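Local atomic coordinates of alpha-galactosidase (Thermus thermophilus, PDB entry 6LCJ), a protein that probably releases terminal alpha-linked galactose from oligosaccharides by hydrolysis, as a hexameric glycosidase of family GH36 built around a TIM barrel. Residues Asp210-Pro213 with Arg214-Phe218; Ser438-Pro442 with Glu443-Arg447; Cys164-Ser168 with Phe169-Ile173. One frame throughout, in Å; residues are numbered along the deposited sequence.

Contact 1 of 3, residues Asp210-Pro213 with Arg214-Phe218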
loop_
_atom_site.group_PDB
_atom_site.type_symbol
_atom_site.label_atom_id
_atom_site.label_comp_id
_atom_site.label_asym_id
_atom_site.label_seq_id
_atom_site.Cartn_x
_atom_site.Cartn_y
_atom_site.Cartn_z
ATOM N N ASP E 210 15.985 37.269 -32.859
ATOM C CA ASP E 210 15.520 38.165 -33.912
ATOM C C ASP E 210 15.205 39.563 -33.407
ATOM O O ASP E 210 15.289 40.522 -34.180
ATOM C CB ASP E 210 14.288 37.561 -34.585
ATOM C CG ASP E 210 14.656 36.515 -35.612
ATOM O OD1 ASP E 210 15.863 36.441 -35.967
ATOM O OD2 ASP E 210 13.750 35.775 -36.063
ATOM N N ARG E 211 14.861 39.705 -32.133
ATOM C CA ARG E 211 14.543 41.013 -31.587
ATOM C C ARG E 211 15.783 41.845 -31.282
ATOM O O ARG E 211 15.637 42.971 -30.794
ATOM C CB ARG E 211 13.666 40.840 -30.343
ATOM C CG ARG E 211 12.486 39.892 -30.589
ATOM C CD ARG E 211 11.496 39.851 -29.440
ATOM N NE ARG E 211 12.108 39.471 -28.171
ATOM C CZ ARG E 211 12.296 38.217 -27.766
ATOM N NH1 ARG E 211 11.914 37.205 -28.541
ATOM N NH2 ARG E 211 12.866 37.973 -26.584
ATOM N N PHE E 212 16.986 41.345 -31.582
ATOM C CA PHE E 212 18.225 42.120 -31.453
ATOM C C PHE E 212 19.004 42.101 -32.770
ATOM O O PHE E 212 20.153 41.648 -32.825
ATOM C CB PHE E 212 19.075 41.587 -30.297
ATOM C CG PHE E 212 18.456 41.817 -28.954
ATOM C CD1 PHE E 212 17.386 41.040 -28.525
ATOM C CD2 PHE E 212 18.901 42.834 -28.135
ATOM C CE1 PHE E 212 16.785 41.272 -27.306
ATOM C CE2 PHE E 212 18.303 43.069 -26.916
ATOM C CZ PHE E 212 17.248 42.283 -26.498
ATOM N N PRO E 213 18.415 42.631 -33.855
ATOM C CA PRO E 213 19.027 42.438 -35.186
ATOM C C PRO E 213 20.422 43.027 -35.336
ATOM O O PRO E 213 21.235 42.449 -36.062
ATOM C CB PRO E 213 18.024 43.109 -36.137
ATOM C CG PRO E 213 17.222 44.027 -35.278
ATOM C CD PRO E 213 17.142 43.373 -33.941
ATOM N N ARG E 214 20.744 44.145 -34.688
ATOM C CA ARG E 214 22.085 44.687 -34.885
ATOM C C ARG E 214 23.128 44.038 -33.980
ATOM O O ARG E 214 24.297 44.432 -34.035
ATOM C CB ARG E 214 22.085 46.208 -34.700
ATOM C CG ARG E 214 21.604 46.963 -35.948
ATOM C CD ARG E 214 21.270 48.426 -35.670
ATOM N NE ARG E 214 20.031 48.550 -34.914
ATOM C CZ ARG E 214 19.502 49.700 -34.505
ATOM N NH1 ARG E 214 20.105 50.850 -34.790
ATOM N NH2 ARG E 214 18.367 49.691 -33.807
ATOM N N GLY E 215 22.751 43.060 -33.162
ATOM C CA GLY E 215 23.720 42.327 -32.375
ATOM C C GLY E 215 24.044 42.998 -31.052
ATOM O O GLY E 215 23.802 44.187 -30.838
ATOM N N MET E 216 24.628 42.203 -30.152
ATOM C CA MET E 216 24.802 42.656 -28.778
ATOM C C MET E 216 25.938 43.656 -28.642
ATOM O O MET E 216 25.906 44.490 -27.732
ATOM C CB MET E 216 25.031 41.462 -27.843
ATOM C CG MET E 216 23.915 40.430 -27.883
ATOM S SD MET E 216 22.247 41.121 -27.723
ATOM C CE MET E 216 22.296 41.777 -26.049
ATOM N N ALA E 217 26.938 43.605 -29.516
ATOM C CA ALA E 217 28.043 44.550 -29.387
ATOM C C ALA E 217 27.601 45.966 -29.720
ATOM O O ALA E 217 28.140 46.927 -29.165
ATOM C CB ALA E 217 29.207 44.134 -30.281
ATOM N N PHE E 218 26.613 46.106 -30.605
ATOM C CA PHE E 218 26.078 47.419 -30.947
ATOM C C PHE E 218 25.339 48.035 -29.765
ATOM O O PHE E 218 25.588 49.190 -29.389
ATOM C CB PHE E 218 25.153 47.286 -32.156
ATOM C CG PHE E 218 24.196 48.421 -32.316
ATOM C CD1 PHE E 218 24.619 49.630 -32.855
ATOM C CD2 PHE E 218 22.865 48.282 -31.938
ATOM C CE1 PHE E 218 23.735 50.691 -33.006
ATOM C CE2 PHE E 218 21.968 49.334 -32.089
ATOM C CZ PHE E 218 22.407 50.544 -32.623
#

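Contact 2 of 3, residues Ser438-Pro442 with Glu443-Arg447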
loop_
_atom_site.group_PDB
_atom_site.type_symbol
_atom_site.label_atom_id
_atom_site.label_comp_id
_atom_site.label_asym_id
_atom_site.label_seq_id
_atom_site.Cartn_x
_atom_site.Cartn_y
_atom_site.Cartn_z
ATOM N N SER E 438 9.702 55.984 -17.808
ATOM C CA SER E 438 8.396 56.361 -18.327
ATOM C C SER E 438 7.232 55.693 -17.593
ATOM O O SER E 438 6.085 56.085 -17.818
ATOM C CB SER E 438 8.325 56.045 -19.818
ATOM O OG SER E 438 8.515 54.665 -20.064
ATOM N N TRP E 439 7.477 54.701 -16.735
ATOM C CA TRP E 439 6.414 54.134 -15.913
ATOM C C TRP E 439 6.273 54.840 -14.571
ATOM O O TRP E 439 5.333 54.536 -13.816
ATOM C CB TRP E 439 6.665 52.651 -15.644
ATOM C CG TRP E 439 6.544 51.754 -16.823
ATOM C CD1 TRP E 439 6.410 52.120 -18.125
ATOM C CD2 TRP E 439 6.577 50.319 -16.809
ATOM N NE1 TRP E 439 6.348 51.008 -18.918
ATOM C CE2 TRP E 439 6.441 49.889 -18.134
ATOM C CE3 TRP E 439 6.700 49.362 -15.801
ATOM C CZ2 TRP E 439 6.424 48.539 -18.484
ATOM C CZ3 TRP E 439 6.679 48.024 -16.146
ATOM C CH2 TRP E 439 6.544 47.623 -17.475
ATOM N N LEU E 440 7.193 55.755 -14.254
ATOM C CA LEU E 440 7.216 56.451 -12.974
ATOM C C LEU E 440 6.410 57.746 -13.039
ATOM O O LEU E 440 6.530 58.511 -13.999
ATOM C CB LEU E 440 8.662 56.761 -12.586
ATOM C CG LEU E 440 9.623 55.596 -12.348
ATOM C CD1 LEU E 440 10.980 56.148 -11.924
ATOM C CD2 LEU E 440 9.062 54.666 -11.286
ATOM N N LEU E 441 5.596 57.993 -12.015
ATOM C CA LEU E 441 5.026 59.319 -11.807
ATOM C C LEU E 441 6.133 60.304 -11.415
ATOM O O LEU E 441 7.230 59.894 -11.024
ATOM C CB LEU E 441 3.943 59.265 -10.729
ATOM C CG LEU E 441 2.769 58.303 -10.979
ATOM C CD1 LEU E 441 1.866 58.195 -9.760
ATOM C CD2 LEU E 441 1.976 58.720 -12.190
ATOM N N PRO E 442 5.878 61.613 -11.541
ATOM C CA PRO E 442 6.903 62.617 -11.156
ATOM C C PRO E 442 7.413 62.495 -9.726
ATOM O O PRO E 442 8.620 62.596 -9.484
ATOM C CB PRO E 442 6.173 63.948 -11.372
ATOM C CG PRO E 442 5.206 63.649 -12.473
ATOM C CD PRO E 442 4.758 62.219 -12.285
ATOM N N GLU E 443 6.512 62.325 -8.766
ATOM C CA GLU E 443 6.892 62.027 -7.392
ATOM C C GLU E 443 7.857 60.844 -7.318
ATOM O O GLU E 443 8.809 60.869 -6.529
ATOM C CB GLU E 443 5.627 61.739 -6.587
ATOM C CG GLU E 443 5.869 61.209 -5.203
ATOM C CD GLU E 443 5.758 59.681 -5.090
ATOM O OE1 GLU E 443 4.890 59.060 -5.783
ATOM O OE2 GLU E 443 6.555 59.112 -4.305
ATOM N N GLU E 444 7.623 59.798 -8.124
ATOM C CA GLU E 444 8.451 58.593 -8.088
ATOM C C GLU E 444 9.811 58.808 -8.743
ATOM O O GLU E 444 10.818 58.272 -8.268
ATOM C CB GLU E 444 7.686 57.442 -8.747
ATOM C CG GLU E 444 6.396 57.103 -7.977
ATOM C CD GLU E 444 5.437 56.175 -8.715
ATOM O OE1 GLU E 444 5.577 55.983 -9.938
ATOM O OE2 GLU E 444 4.522 55.639 -8.057
ATOM N N LYS E 445 9.862 59.609 -9.807
ATOM C CA LYS E 445 11.135 59.954 -10.430
ATOM C C LYS E 445 12.060 60.641 -9.445
ATOM O O LYS E 445 13.260 60.338 -9.388
ATOM C CB LYS E 445 10.899 60.864 -11.630
ATOM C CG LYS E 445 10.307 60.160 -12.811
ATOM C CD LYS E 445 10.408 60.994 -14.076
ATOM C CE LYS E 445 9.278 60.631 -15.012
ATOM N NZ LYS E 445 9.821 60.180 -16.308
ATOM N N GLY E 446 11.521 61.601 -8.685
ATOM C CA GLY E 446 12.332 62.296 -7.706
ATOM C C GLY E 446 12.827 61.371 -6.618
ATOM O O GLY E 446 13.970 61.480 -6.170
ATOM N N ARG E 447 11.983 60.435 -6.188
ATOM C CA ARG E 447 12.418 59.494 -5.166
ATOM C C ARG E 447 13.533 58.600 -5.678
ATOM O O ARG E 447 14.493 58.336 -4.949
ATOM C CB ARG E 447 11.241 58.674 -4.669
ATOM C CG ARG E 447 10.590 59.346 -3.495
ATOM C CD ARG E 447 9.307 58.704 -3.126
ATOM N NE ARG E 447 9.504 57.404 -2.509
ATOM C CZ ARG E 447 9.031 56.274 -3.010
ATOM N NH1 ARG E 447 8.330 56.296 -4.145
ATOM N NH2 ARG E 447 9.258 55.128 -2.377
#

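Contact 3 of 3, residues Cys164-Ser168 with Phe169-Ile173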
loop_
_atom_site.group_PDB
_atom_site.type_symbol
_atom_site.label_atom_id
_atom_site.label_comp_id
_atom_site.label_asym_id
_atom_site.label_seq_id
_atom_site.Cartn_x
_atom_site.Cartn_y
_atom_site.Cartn_z
ATOM N N CYS E 164 18.190 47.434 -14.513
ATOM C CA CYS E 164 18.071 46.034 -14.915
ATOM C C CYS E 164 16.742 45.840 -15.638
ATOM O O CYS E 164 15.718 46.371 -15.206
ATOM C CB CYS E 164 18.176 45.118 -13.654
ATOM S SG CYS E 164 17.816 43.360 -13.868
ATOM N N SER E 165 16.737 45.085 -16.732
ATOM C CA SER E 165 15.501 44.962 -17.500
ATOM C C SER E 165 14.531 43.919 -16.953
ATOM O O SER E 165 13.372 43.894 -17.388
ATOM C CB SER E 165 15.804 44.616 -18.967
ATOM O OG SER E 165 16.517 43.392 -19.091
ATOM N N TRP E 166 14.955 43.062 -16.023
ATOM C CA TRP E 166 14.182 41.852 -15.764
ATOM C C TRP E 166 12.834 42.165 -15.118
ATOM O O TRP E 166 11.789 41.664 -15.556
ATOM C CB TRP E 166 14.983 40.872 -14.896
ATOM C CG TRP E 166 14.176 39.642 -14.581
ATOM C CD1 TRP E 166 13.672 39.280 -13.363
ATOM C CD2 TRP E 166 13.727 38.637 -15.513
ATOM N NE1 TRP E 166 12.964 38.108 -13.475
ATOM C CE2 TRP E 166 12.980 37.691 -14.779
ATOM C CE3 TRP E 166 13.888 38.446 -16.887
ATOM C CZ2 TRP E 166 12.402 36.572 -15.372
ATOM C CZ3 TRP E 166 13.305 37.335 -17.474
ATOM C CH2 TRP E 166 12.576 36.415 -16.722
ATOM N N TYR E 167 12.827 42.994 -14.077
ATOM C CA TYR E 167 11.638 43.140 -13.254
ATOM C C TYR E 167 10.667 44.184 -13.775
ATOM O O TYR E 167 9.832 44.668 -13.014
ATOM C CB TYR E 167 12.038 43.456 -11.824
ATOM C CG TYR E 167 12.818 42.352 -11.204
ATOM C CD1 TYR E 167 12.170 41.245 -10.653
ATOM C CD2 TYR E 167 14.207 42.388 -11.188
ATOM C CE1 TYR E 167 12.885 40.226 -10.075
ATOM C CE2 TYR E 167 14.929 41.370 -10.615
ATOM C CZ TYR E 167 14.259 40.304 -10.051
ATOM O OH TYR E 167 14.975 39.302 -9.467
ATOM N N SER E 168 10.747 44.532 -15.047
ATOM C CA SER E 168 9.684 45.307 -15.668
ATOM C C SER E 168 9.242 44.638 -16.967
ATOM O O SER E 168 8.045 44.461 -17.198
ATOM C CB SER E 168 10.139 46.750 -15.910
ATOM O OG SER E 168 11.459 46.773 -16.425
ATOM N N PHE E 169 10.189 44.235 -17.812
ATOM C CA PHE E 169 9.829 43.644 -19.096
ATOM C C PHE E 169 9.933 42.125 -19.134
ATOM O O PHE E 169 9.371 41.513 -20.046
ATOM C CB PHE E 169 10.705 44.224 -20.206
ATOM C CG PHE E 169 10.644 45.715 -20.297
ATOM C CD1 PHE E 169 9.500 46.342 -20.758
ATOM C CD2 PHE E 169 11.730 46.487 -19.929
ATOM C CE1 PHE E 169 9.439 47.715 -20.854
ATOM C CE2 PHE E 169 11.681 47.871 -20.014
ATOM C CZ PHE E 169 10.536 48.489 -20.474
ATOM N N TYR E 170 10.625 41.510 -18.177
ATOM C CA TYR E 170 10.881 40.062 -18.154
ATOM C C TYR E 170 11.486 39.678 -19.504
ATOM O O TYR E 170 12.413 40.375 -19.954
ATOM C CB TYR E 170 9.604 39.336 -17.740
ATOM C CG TYR E 170 9.319 39.583 -16.275
ATOM C CD1 TYR E 170 9.866 38.758 -15.300
ATOM C CD2 TYR E 170 8.575 40.687 -15.856
ATOM C CE1 TYR E 170 9.644 38.988 -13.953
ATOM C CE2 TYR E 170 8.352 40.936 -14.495
ATOM C CZ TYR E 170 8.894 40.073 -13.550
ATOM O OH TYR E 170 8.705 40.264 -12.193
ATOM N N THR E 171 11.019 38.612 -20.171
ATOM C CA THR E 171 11.647 38.175 -21.417
ATOM C C THR E 171 11.207 38.991 -22.632
ATOM O O THR E 171 11.764 38.784 -23.715
ATOM C CB THR E 171 11.358 36.688 -21.706
ATOM O OG1 THR E 171 9.950 36.443 -21.625
ATOM C CG2 THR E 171 12.078 35.764 -20.723
ATOM N N ARG E 172 10.225 39.892 -22.494
ATOM C CA ARG E 172 9.747 40.712 -23.610
ATOM C C ARG E 172 10.667 41.911 -23.838
ATOM O O ARG E 172 10.262 43.062 -23.727
ATOM C CB ARG E 172 8.329 41.194 -23.362
ATOM C CG ARG E 172 7.445 40.234 -22.601
ATOM C CD ARG E 172 7.062 39.060 -23.474
ATOM N NE ARG E 172 6.198 39.501 -24.569
ATOM C CZ ARG E 172 4.868 39.550 -24.517
ATOM N NH1 ARG E 172 4.221 39.179 -23.417
ATOM N NH2 ARG E 172 4.179 39.981 -25.571
ATOM N N ILE E 173 11.924 41.638 -24.155
ATOM C CA ILE E 173 12.879 42.704 -24.423
ATOM C C ILE E 173 13.268 42.656 -25.887
ATOM O O ILE E 173 13.165 41.620 -26.559
ATOM C CB ILE E 173 14.140 42.641 -23.536
ATOM C CG1 ILE E 173 14.709 41.215 -23.487
ATOM C CG2 ILE E 173 13.830 43.184 -22.145
ATOM C CD1 ILE E 173 16.137 41.166 -22.981
HETATM O O HOH W 1 14.786 41.065 -19.287
#

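Contact 1 of 3, residues Asp210-Pro213 with Arg214-Phe218
A type I beta turn from F212 to G215 leads the chain into helix 216-224, with G215 at the N-cap position. The turn is closed by G215 N, which donates to F212 O at 3.0 Å and 157°, the donor standing well above the carbonyl plane. G215 has phi 86° and psi 162°, backbone angles at which a side-chain carbon would be forced against the carbonyl oxygen of R214. Past the turn, M216 folds back on F212. Its chain bends at both chi2 and chi3, which brings SD to 3.8 Å from F212 CD2 and 4.5 Å from the ring centroid. This is an oblique Met-aromatic contact. The two residues are buried together, and W199 packs against both. The other side chains of the turn are more exposed. R214 CD lies 3.7 Å above the plane of the F218 ring, near its rim, while F218 CE2 lies 3.4 Å from the guanidinium plane, over its centre. The guanidinium, with F218 CE2 over its face, is held from outside by a salt bridge from NH2 to E175 on helix 175-185. The turn ends the beta-to-alpha loop that runs from strand 192-195 to helix 216-224 in the TIM barrel.

Contact 2 of 3, residues Ser438-Pro442 with Glu443-Arg447
E444 has CG anti to its carbonyl carbon (chi1 -63°) and is extended beyond it (chi2 168°), a shape that sends the carboxylate back along the helix start to L441, the N-cap of helix 442-453. There OE1 accepts from L441 N at 2.9 Å and 159°, approached from above the carboxylate plane. This is one half of a capping box, since leucine at the N-cap offers no side-chain acceptor for the reciprocal bond. L441 O takes K445 N at 2.9 Å as the first helical bond, with a weak bond from E444 N beside it, and P442 O receives G446 N at 3.2 Å. Replacing E444 by alanine would probably leave L441 N without its acceptor and T408 OG1 without the partner it has in OE2. Before the cap, L440 CB meets K445 CG at 3.8 Å, a leucine and a lysine's aliphatic stem in the places of a hydrophobic staple; K445 NZ reaches on to P437 O. The cap lies close to another subunit: L441 packs on R409 of a second subunit. Across the first turn, R447 NH1 and E443 OE2 form a salt bridge at 3.3 Å, its hydrogen bond weak.

Contact 3 of 3, residues Cys164-Ser168 with Phe169-Ile173
C164 SG accepts from W166 N, a capping bond, and S165 O accepts from F169 N at 3.2 Å. S165 OG is linked through a water to Y170 O, the water donating to that carbonyl. The same hydroxyl is also hydrogen-bonded to D196 N, while S165 CB rests against I173 CG2. W166 carries most of the aromatic packing. With CG anti to the backbone N (chi1 178°), its indole reaches along the chain and presents a face to Y170. The edge of the tyrosine meets this face in a T-shaped pair, with planes at 66° and CD1 3.3 Å from W166 CE2. Y170 CA adds a CH-pi contact to the six-membered ring, 4.0 Å from its centroid, and T171 CG2 lies alongside W166 CZ3 at 3.8 Å. W166 O is used twice: it accepts from Y170 N at 2.9 Å and sits 3.2 Å above the centre of the Y170 ring. Y167 turns the face of its own ring to W166 CD1, and Y170 OH approaches it obliquely. S168 brings OG to 3.5 Å from F169 CD2, its hydroxyl being bonded to S434 O. The helix ends at F169, and Y170, with positive phi (53°), starts the bend of a type II' turn from F169 to R172. The segment leaves strand 161-164 at C164 and forms the start of the beta-to-alpha connection to helix 175-185 of the TIM barrel, with strand 192-195 and S434, just after strand 431-433, beside it; F169 and I173 pack against that helix.

Contact 3 is centred nearest the middle of the chain, about 20 Å away, with no touching residue exposed; contacts 1 and 2, about 30 and 29 Å out where loops enter helices, mix buried and exposed residues. Contact 3 bridges the others. I173 O probably accepts a hydrogen bond from R211 NE of contact 1, and S168 and F169 pack against W439 of contact 2; contacts 1 and 2 do not touch. Contacts 1 and 3 both lean on helix 175-185. Their chemistry differs with place: contact 3 relies on aromatic packing and a bridging water, contact 1 on a buried Met-aromatic pair beside an exposed arginine, and contact 2, close to another subunit, on carboxylate capping.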